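Local structure of BpsB (PgaB), Poly-beta-1,6-N-acetyl-D-glucosamine N-deacetylase (Bordetella bronchiseptica RB50, 5BU6) at residues Pro7-His19 with Pro72-Asp84. The protein catalyses the N-deacetylation of poly-beta-1,6-N-acetyl-D-glucosamine, a polysaccharide of the biofilm, as a metal-dependent family 4 carbohydrate esterase required for biofilm formation. The protein carries 5 engineered substitutions. Residues are numbered along the deposited sequence; the frame is centred on the assembly and turned at random.
Sequences PDDGLTFRVLSMH and PLPPRPILLTFDD. Engineered in segment 7-19: Ser-17 (natural residue Cys). With NI (nickel (II) ion), chain C.
Met-18 packs alongside Phe-82 where strands 14-20 and 77-83 run as parallel neighbours in the (beta/alpha)-barrel-like, NodB-type deacetylase fold. Its CB lies 3.5 Å from Phe-82 CE2, and CG stays near the same ring atom. Bends at chi2 (79°) and chi3 (57°) then fold the thioether back. Met-18 CE thereby reaches Phe-82 CZ and, at 3.8 Å, Leu-80 CD2. A flexible, unbranched methionine suits this place because it can follow the ring and still end on a leucine methyl. Leu-16 continues the row, with CB against Ile-78 CD1. On the other face, Val-15 CG2 meets Leu-79 CB at 3.9 Å, and Val-15 CG1 touches Thr-81 CG2; beta-branched residues fit extended strands well. Backbone hydrogen bonds follow the parallel pattern: Leu-16 N gives to Leu-79 O at 2.8 Å, and Leu-16 O accepts from Thr-81 N, two places further on. Before the strands, Gly-10 takes a positive phi (68°), and its O accepts from Leu-73 N. Strand 77-83 leads into the metal site, which His-154 and His-159 help complete: Asp-84, an anionic ligand suited to a cation, binds nickel through OD1 at 2.1 Å, while Asp-83 OD2 accepts a 2.7 Å hydrogen bond from a nickel-bound water.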
ATOM      1  N   PRO A   7     -20.022 -14.636  -2.789  1.00 89.88           N
ATOM      2  CA  PRO A   7     -21.411 -14.259  -3.090  1.00 92.07           C
ATOM      3  C   PRO A   7     -21.472 -13.035  -4.001  1.00 90.19           C
ATOM      4  O   PRO A   7     -20.722 -12.084  -3.779  1.00 82.72           O
ATOM      5  CB  PRO A   7     -21.997 -13.948  -1.709  1.00 85.57           C
ATOM      6  CG  PRO A   7     -20.818 -13.508  -0.899  1.00 84.77           C
ATOM      7  CD  PRO A   7     -19.658 -14.337  -1.392  1.00 86.13           C
ATOM      8  N   ASP A   8     -22.337 -13.055  -5.014  1.00 89.94           N
ATOM      9  CA  ASP A   8     -22.419 -11.924  -5.938  1.00 85.96           C
ATOM     10  C   ASP A   8     -23.556 -10.992  -5.546  1.00 72.09           C
ATOM     11  O   ASP A   8     -24.694 -11.155  -5.973  1.00 72.45           O
ATOM     12  CB  ASP A   8     -22.594 -12.401  -7.377  1.00 94.08           C
ATOM     13  CG  ASP A   8     -22.231 -11.329  -8.382  1.00 97.35           C
ATOM     14  OD1 ASP A   8     -21.014 -11.117  -8.607  1.00 94.58           O
ATOM     15  OD2 ASP A   8     -23.158 -10.693  -8.931  1.00 99.17           O
ATOM     16  N   ASP A   9     -23.212  -9.995  -4.743  1.00 65.36           N
ATOM     17  CA  ASP A   9     -24.181  -9.216  -3.988  1.00 61.71           C
ATOM     18  C   ASP A   9     -23.999  -7.717  -4.197  1.00 52.91           C
ATOM     19  O   ASP A   9     -24.585  -6.912  -3.483  1.00 51.63           O
ATOM     20  CB  ASP A   9     -24.045  -9.542  -2.501  1.00 65.28           C
ATOM     21  CG  ASP A   9     -22.590  -9.477  -2.027  1.00 64.08           C
ATOM     22  OD1 ASP A   9     -21.740  -8.932  -2.778  1.00 45.80           O
ATOM     23  OD2 ASP A   9     -22.299  -9.971  -0.916  1.00 70.85           O
ATOM     24  N   GLY A  10     -23.153  -7.354  -5.155  1.00 44.23           N
ATOM     25  CA  GLY A  10     -22.839  -5.956  -5.413  1.00 41.84           C
ATOM     26  C   GLY A  10     -22.056  -5.268  -4.304  1.00 44.13           C
ATOM     27  O   GLY A  10     -21.887  -4.049  -4.337  1.00 43.70           O
ATOM     28  N   LEU A  11     -21.577  -6.043  -3.331  1.00 45.65           N
ATOM     29  CA  LEU A  11     -20.843  -5.506  -2.175  1.00 41.75           C
ATOM     30  C   LEU A  11     -19.507  -6.195  -1.874  1.00 41.96           C
ATOM     31  O   LEU A  11     -18.564  -5.549  -1.430  1.00 40.68           O
ATOM     32  CB  LEU A  11     -21.694  -5.602  -0.919  1.00 39.99           C
ATOM     33  CG  LEU A  11     -22.971  -4.760  -0.926  1.00 50.84           C
ATOM     34  CD1 LEU A  11     -23.875  -5.194   0.198  1.00 48.62           C
ATOM     35  CD2 LEU A  11     -22.620  -3.288  -0.812  1.00 52.02           C
ATOM     36  N   THR A  12     -19.455  -7.513  -2.066  1.00 42.32           N
ATOM     37  CA  THR A  12     -18.275  -8.285  -1.690  1.00 42.75           C
ATOM     38  C   THR A  12     -17.218  -8.134  -2.768  1.00 39.53           C
ATOM     39  O   THR A  12     -17.511  -8.279  -3.943  1.00 41.38           O
ATOM     40  CB  THR A  12     -18.630  -9.763  -1.460  1.00 48.82           C
ATOM     41  OG1 THR A  12     -19.519  -9.858  -0.345  1.00 54.11           O
ATOM     42  CG2 THR A  12     -17.392 -10.594  -1.153  1.00 40.85           C
ATOM     43  N   PHE A  13     -15.991  -7.809  -2.370  1.00 34.79           N
ATOM     44  CA  PHE A  13     -14.928  -7.625  -3.356  1.00 33.36           C
ATOM     45  C   PHE A  13     -13.597  -8.259  -2.933  1.00 36.42           C
ATOM     46  O   PHE A  13     -13.363  -8.531  -1.743  1.00 35.61           O
ATOM     47  CB  PHE A  13     -14.736  -6.136  -3.652  1.00 30.46           C
ATOM     48  CG  PHE A  13     -14.290  -5.329  -2.466  1.00 35.39           C
ATOM     49  CD1 PHE A  13     -15.219  -4.827  -1.556  1.00 38.08           C
ATOM     50  CD2 PHE A  13     -12.937  -5.054  -2.261  1.00 34.38           C
ATOM     51  CE1 PHE A  13     -14.813  -4.082  -0.469  1.00 42.38           C
ATOM     52  CE2 PHE A  13     -12.525  -4.303  -1.162  1.00 34.87           C
ATOM     53  CZ  PHE A  13     -13.462  -3.806  -0.276  1.00 37.33           C
ATOM     54  N   ARG A  14     -12.750  -8.527  -3.919  1.00 35.18           N
ATOM     55  CA  ARG A  14     -11.394  -9.000  -3.649  1.00 33.96           C
ATOM     56  C   ARG A  14     -10.400  -7.865  -3.910  1.00 31.80           C
ATOM     57  O   ARG A  14     -10.713  -6.918  -4.626  1.00 35.82           O
ATOM     58  CB  ARG A  14     -11.079 -10.234  -4.507  1.00 33.48           C
ATOM     59  CG  ARG A  14     -11.814 -11.509  -4.069  1.00 36.76           C
ATOM     60  CD  ARG A  14     -11.101 -12.197  -2.920  1.00 43.89           C
ATOM     61  NE  ARG A  14     -11.801 -13.403  -2.491  1.00 48.70           N
ATOM     62  CZ  ARG A  14     -11.297 -14.327  -1.675  1.00 51.34           C
ATOM     63  NH1 ARG A  14     -12.032 -15.375  -1.351  1.00 52.12           N
ATOM     64  NH2 ARG A  14     -10.066 -14.206  -1.183  1.00 48.45           N
ATOM     65  N   VAL A  15      -9.227  -7.932  -3.280  1.00 36.30           N
ATOM     66  CA  VAL A  15      -8.157  -6.951  -3.510  1.00 31.89           C
ATOM     67  C   VAL A  15      -6.889  -7.734  -3.845  1.00 42.25           C
ATOM     68  O   VAL A  15      -6.571  -8.736  -3.194  1.00 37.05           O
ATOM     69  CB  VAL A  15      -7.903  -6.041  -2.300  1.00 37.93           C
ATOM     70  CG1 VAL A  15      -6.788  -5.033  -2.592  1.00 31.93           C
ATOM     71  CG2 VAL A  15      -9.176  -5.291  -1.905  1.00 39.48           C
ATOM     72  N   LEU A  16      -6.180  -7.274  -4.867  1.00 34.75           N
ATOM     73  CA  LEU A  16      -5.007  -7.963  -5.358  1.00 38.89           C
ATOM     74  C   LEU A  16      -3.845  -6.993  -5.322  1.00 42.05           C
ATOM     75  O   LEU A  16      -3.839  -5.997  -6.036  1.00 46.85           O
ATOM     76  CB  LEU A  16      -5.278  -8.493  -6.777  1.00 42.44           C
ATOM     77  CG  LEU A  16      -4.354  -9.514  -7.426  1.00 51.35           C
ATOM     78  CD1 LEU A  16      -4.322 -10.818  -6.628  1.00 53.12           C
ATOM     79  CD2 LEU A  16      -4.777  -9.750  -8.872  1.00 47.92           C
ATOM     80  N   SER A  17      -2.877  -7.261  -4.459  1.00 36.09           N
ATOM     81  CA  SER A  17      -1.725  -6.387  -4.316  1.00 40.96           C
ATOM     82  C   SER A  17      -0.575  -6.946  -5.175  1.00 43.83           C
ATOM     83  O   SER A  17      -0.212  -8.104  -5.043  1.00 43.44           O
ATOM     84  CB  SER A  17      -1.345  -6.282  -2.843  1.00 45.03           C
ATOM     85  OG  SER A  17      -0.202  -5.472  -2.634  1.00 64.35           O
ATOM     86  N   MET A  18      -0.047  -6.136  -6.084  1.00 37.67           N
ATOM     87  CA  MET A  18       0.899  -6.616  -7.083  1.00 43.00           C
ATOM     88  C   MET A  18       2.308  -6.143  -6.764  1.00 37.54           C
ATOM     89  O   MET A  18       2.529  -4.965  -6.527  1.00 44.10           O
ATOM     90  CB  MET A  18       0.514  -6.132  -8.476  1.00 51.36           C
ATOM     91  CG  MET A  18       0.084  -7.212  -9.415  1.00 66.03           C
ATOM     92  SD  MET A  18      -1.608  -7.688  -9.076  1.00 59.44           S
ATOM     93  CE  MET A  18      -2.442  -6.119  -9.264  1.00 59.78           C
ATOM     94  N   HIS A  19       3.257  -7.065  -6.798  1.00 40.84           N
ATOM     95  CA  HIS A  19       4.638  -6.758  -6.424  1.00 48.53           C
ATOM     96  C   HIS A  19       5.557  -7.188  -7.570  1.00 44.91           C
ATOM     97  O   HIS A  19       5.482  -8.324  -8.035  1.00 42.71           O
ATOM     98  CB  HIS A  19       4.977  -7.480  -5.108  1.00 59.77           C
ATOM     99  CG  HIS A  19       6.368  -7.243  -4.603  1.00 75.49           C
ATOM    100  ND1 HIS A  19       6.742  -6.081  -3.960  1.00 79.89           N
ATOM    101  CD2 HIS A  19       7.468  -8.035  -4.616  1.00 79.62           C
ATOM    102  CE1 HIS A  19       8.014  -6.162  -3.612  1.00 85.34           C
ATOM    103  NE2 HIS A  19       8.479  -7.336  -4.001  1.00 86.14           N
ATOM    104  N   PRO A  72     -24.165  -0.263  -6.620  1.00 40.69           N
ATOM    105  CA  PRO A  72     -23.543  -1.564  -6.366  1.00 39.63           C
ATOM    106  C   PRO A  72     -22.298  -1.824  -7.235  1.00 43.15           C
ATOM    107  O   PRO A  72     -22.167  -1.273  -8.333  1.00 39.05           O
ATOM    108  CB  PRO A  72     -24.658  -2.559  -6.706  1.00 42.25           C
ATOM    109  CG  PRO A  72     -25.638  -1.774  -7.511  1.00 56.83           C
ATOM    110  CD  PRO A  72     -25.585  -0.394  -6.980  1.00 49.92           C
ATOM    111  N   LEU A  73     -21.399  -2.654  -6.722  1.00 36.44           N
ATOM    112  CA  LEU A  73     -20.240  -3.127  -7.480  1.00 43.04           C
ATOM    113  C   LEU A  73     -20.667  -4.016  -8.645  1.00 38.45           C
ATOM    114  O   LEU A  73     -21.688  -4.677  -8.551  1.00 37.96           O
ATOM    115  CB  LEU A  73     -19.302  -3.904  -6.560  1.00 42.37           C
ATOM    116  CG  LEU A  73     -18.737  -3.116  -5.373  1.00 40.82           C
ATOM    117  CD1 LEU A  73     -17.729  -3.935  -4.574  1.00 38.59           C
ATOM    118  CD2 LEU A  73     -18.115  -1.823  -5.876  1.00 31.86           C
ATOM    119  N   PRO A  74     -19.869  -4.064  -9.732  1.00 36.97           N
ATOM    120  CA  PRO A  74     -20.170  -5.065 -10.771  1.00 43.56           C
ATOM    121  C   PRO A  74     -19.860  -6.474 -10.265  1.00 46.00           C
ATOM    122  O   PRO A  74     -19.221  -6.601  -9.211  1.00 44.27           O
ATOM    123  CB  PRO A  74     -19.228  -4.676 -11.907  1.00 37.79           C
ATOM    124  CG  PRO A  74     -18.031  -4.108 -11.186  1.00 35.02           C
ATOM    125  CD  PRO A  74     -18.616  -3.341 -10.014  1.00 35.02           C
ATOM    126  N   PRO A  75     -20.280  -7.517 -11.001  1.00 47.39           N
ATOM    127  CA  PRO A  75     -19.923  -8.885 -10.606  1.00 47.10           C
ATOM    128  C   PRO A  75     -18.408  -9.129 -10.595  1.00 42.77           C
ATOM    129  O   PRO A  75     -17.666  -8.449 -11.312  1.00 43.50           O
ATOM    130  CB  PRO A  75     -20.611  -9.757 -11.669  1.00 57.76           C
ATOM    131  CG  PRO A  75     -20.994  -8.842 -12.761  1.00 58.57           C
ATOM    132  CD  PRO A  75     -21.202  -7.501 -12.148  1.00 53.42           C
ATOM    133  N   ARG A  76     -17.977 -10.083  -9.770  1.00 40.12           N
ATOM    134  CA  ARG A  76     -16.557 -10.418  -9.589  1.00 37.26           C
ATOM    135  C   ARG A  76     -15.658  -9.193  -9.486  1.00 33.58           C
ATOM    136  O   ARG A  76     -14.685  -9.066 -10.242  1.00 40.78           O
ATOM    137  CB  ARG A  76     -16.078 -11.309 -10.742  1.00 41.56           C
ATOM    138  CG  ARG A  76     -16.767 -12.683 -10.777  1.00 54.68           C
ATOM    139  CD  ARG A  76     -16.642 -13.334 -12.151  1.00 71.67           C
ATOM    140  NE  ARG A  76     -17.180 -12.476 -13.208  1.00 84.49           N
ATOM    141  CZ  ARG A  76     -18.413 -12.565 -13.704  1.00 84.68           C
ATOM    142  NH1 ARG A  76     -19.257 -13.486 -13.251  1.00 85.50           N
ATOM    143  NH2 ARG A  76     -18.805 -11.732 -14.660  1.00 82.44           N
ATOM    144  N   PRO A  77     -15.967  -8.282  -8.539  1.00 36.40           N
ATOM    145  CA  PRO A  77     -15.230  -7.022  -8.469  1.00 37.79           C
ATOM    146  C   PRO A  77     -13.873  -7.232  -7.836  1.00 39.53           C
ATOM    147  O   PRO A  77     -13.753  -7.991  -6.861  1.00 39.07           O
ATOM    148  CB  PRO A  77     -16.122  -6.138  -7.575  1.00 33.51           C
ATOM    149  CG  PRO A  77     -16.772  -7.078  -6.691  1.00 39.63           C
ATOM    150  CD  PRO A  77     -16.945  -8.391  -7.442  1.00 38.84           C
ATOM    151  N   ILE A  78     -12.859  -6.579  -8.383  1.00 30.90           N
ATOM    152  CA  ILE A  78     -11.526  -6.681  -7.804  1.00 30.78           C
ATOM    153  C   ILE A  78     -10.839  -5.315  -7.781  1.00 29.97           C
ATOM    154  O   ILE A  78     -10.991  -4.525  -8.699  1.00 31.60           O
ATOM    155  CB  ILE A  78     -10.664  -7.727  -8.579  1.00 37.36           C
ATOM    156  CG1 ILE A  78      -9.326  -7.947  -7.884  1.00 37.71           C
ATOM    157  CG2 ILE A  78     -10.474  -7.336 -10.034  1.00 31.60           C
ATOM    158  CD1 ILE A  78      -8.715  -9.304  -8.190  1.00 44.83           C
ATOM    159  N   LEU A  79     -10.115  -5.039  -6.697  1.00 27.27           N
ATOM    160  CA  LEU A  79      -9.329  -3.825  -6.545  1.00 29.97           C
ATOM    161  C   LEU A  79      -7.854  -4.181  -6.777  1.00 32.67           C
ATOM    162  O   LEU A  79      -7.318  -5.070  -6.106  1.00 33.30           O
ATOM    163  CB  LEU A  79      -9.511  -3.219  -5.153  1.00 33.52           C
ATOM    164  CG  LEU A  79      -8.795  -1.890  -4.864  1.00 32.81           C
ATOM    165  CD1 LEU A  79      -9.431  -0.793  -5.703  1.00 35.48           C
ATOM    166  CD2 LEU A  79      -8.908  -1.562  -3.382  1.00 31.29           C
ATOM    167  N   LEU A  80      -7.217  -3.505  -7.727  1.00 28.21           N
ATOM    168  CA  LEU A  80      -5.792  -3.730  -7.999  1.00 26.05           C
ATOM    169  C   LEU A  80      -4.987  -2.654  -7.284  1.00 28.28           C
ATOM    170  O   LEU A  80      -5.341  -1.457  -7.360  1.00 29.74           O
ATOM    171  CB  LEU A  80      -5.516  -3.663  -9.511  1.00 29.94           C
ATOM    172  CG  LEU A  80      -6.355  -4.517 -10.447  1.00 35.53           C
ATOM    173  CD1 LEU A  80      -5.967  -4.206 -11.905  1.00 35.39           C
ATOM    174  CD2 LEU A  80      -6.169  -6.004 -10.125  1.00 32.89           C
ATOM    175  N   THR A  81      -3.929  -3.058  -6.578  1.00 29.36           N
ATOM    176  CA  THR A  81      -3.098  -2.101  -5.873  1.00 25.69           C
ATOM    177  C   THR A  81      -1.615  -2.348  -6.193  1.00 31.15           C
ATOM    178  O   THR A  81      -1.195  -3.498  -6.380  1.00 34.14           O
ATOM    179  CB  THR A  81      -3.323  -2.156  -4.343  1.00 33.64           C
ATOM    180  OG1 THR A  81      -2.749  -3.350  -3.805  1.00 39.07           O
ATOM    181  CG2 THR A  81      -4.834  -2.122  -4.014  1.00 35.13           C
ATOM    182  N   PHE A  82      -0.878  -1.250  -6.308  1.00 28.26           N
ATOM    183  CA  PHE A  82       0.549  -1.234  -6.639  1.00 40.28           C
ATOM    184  C   PHE A  82       1.275  -0.323  -5.639  1.00 41.19           C
ATOM    185  O   PHE A  82       1.145   0.896  -5.717  1.00 45.62           O
ATOM    186  CB  PHE A  82       0.764  -0.731  -8.071  1.00 31.77           C
ATOM    187  CG  PHE A  82       0.100  -1.580  -9.111  1.00 35.14           C
ATOM    188  CD1 PHE A  82      -1.230  -1.356  -9.465  1.00 34.84           C
ATOM    189  CD2 PHE A  82       0.792  -2.618  -9.718  1.00 32.66           C
ATOM    190  CE1 PHE A  82      -1.860  -2.151 -10.411  1.00 36.79           C
ATOM    191  CE2 PHE A  82       0.179  -3.423 -10.672  1.00 36.21           C
ATOM    192  CZ  PHE A  82      -1.161  -3.186 -11.021  1.00 35.51           C
ATOM    193  N   ASP A  83       2.013  -0.891  -4.690  1.00 33.24           N
ATOM    194  CA  ASP A  83       2.646  -0.053  -3.662  1.00 40.25           C
ATOM    195  C   ASP A  83       4.147   0.129  -3.898  1.00 42.14           C
ATOM    196  O   ASP A  83       4.742  -0.608  -4.674  1.00 43.36           O
ATOM    197  CB  ASP A  83       2.423  -0.628  -2.259  1.00 62.09           C
ATOM    198  CG  ASP A  83       1.309  -1.663  -2.205  1.00 84.98           C
ATOM    199  OD1 ASP A  83       0.176  -1.355  -2.635  1.00 86.02           O
ATOM    200  OD2 ASP A  83       1.572  -2.786  -1.713  1.00 92.77           O
ATOM    201  N   ASP A  84       4.710   1.140  -3.229  1.00 33.10           N
ATOM    202  CA  ASP A  84       6.150   1.398  -3.047  1.00 38.14           C
ATOM    203  C   ASP A  84       6.633   2.493  -3.986  1.00 34.61           C
ATOM    204  O   ASP A  84       7.658   3.114  -3.732  1.00 37.87           O
ATOM    205  CB  ASP A  84       7.021   0.155  -3.225  1.00 33.18           C
ATOM    206  CG  ASP A  84       6.914  -0.822  -2.068  1.00 38.93           C
ATOM    207  OD1 ASP A  84       6.053  -0.636  -1.191  1.00 33.92           O
ATOM    208  OD2 ASP A  84       7.694  -1.803  -2.043  1.00 44.86           O
TER
HETATM  209 NI    NI C 401       5.459  -1.920   0.358  1.00 34.40          NI
HETATM  210  O   HOH W   1     -21.048  -7.944  -7.187  1.00 53.42           O
HETATM  211  O   HOH W   2       3.970  -2.698  -6.792  1.00 45.73           O
HETATM  212  O   HOH W   3       4.203  -2.801  -1.114  1.00 43.40           O
HETATM  213  O   HOH W   4       6.844  -3.418  -0.373  1.00 33.61           O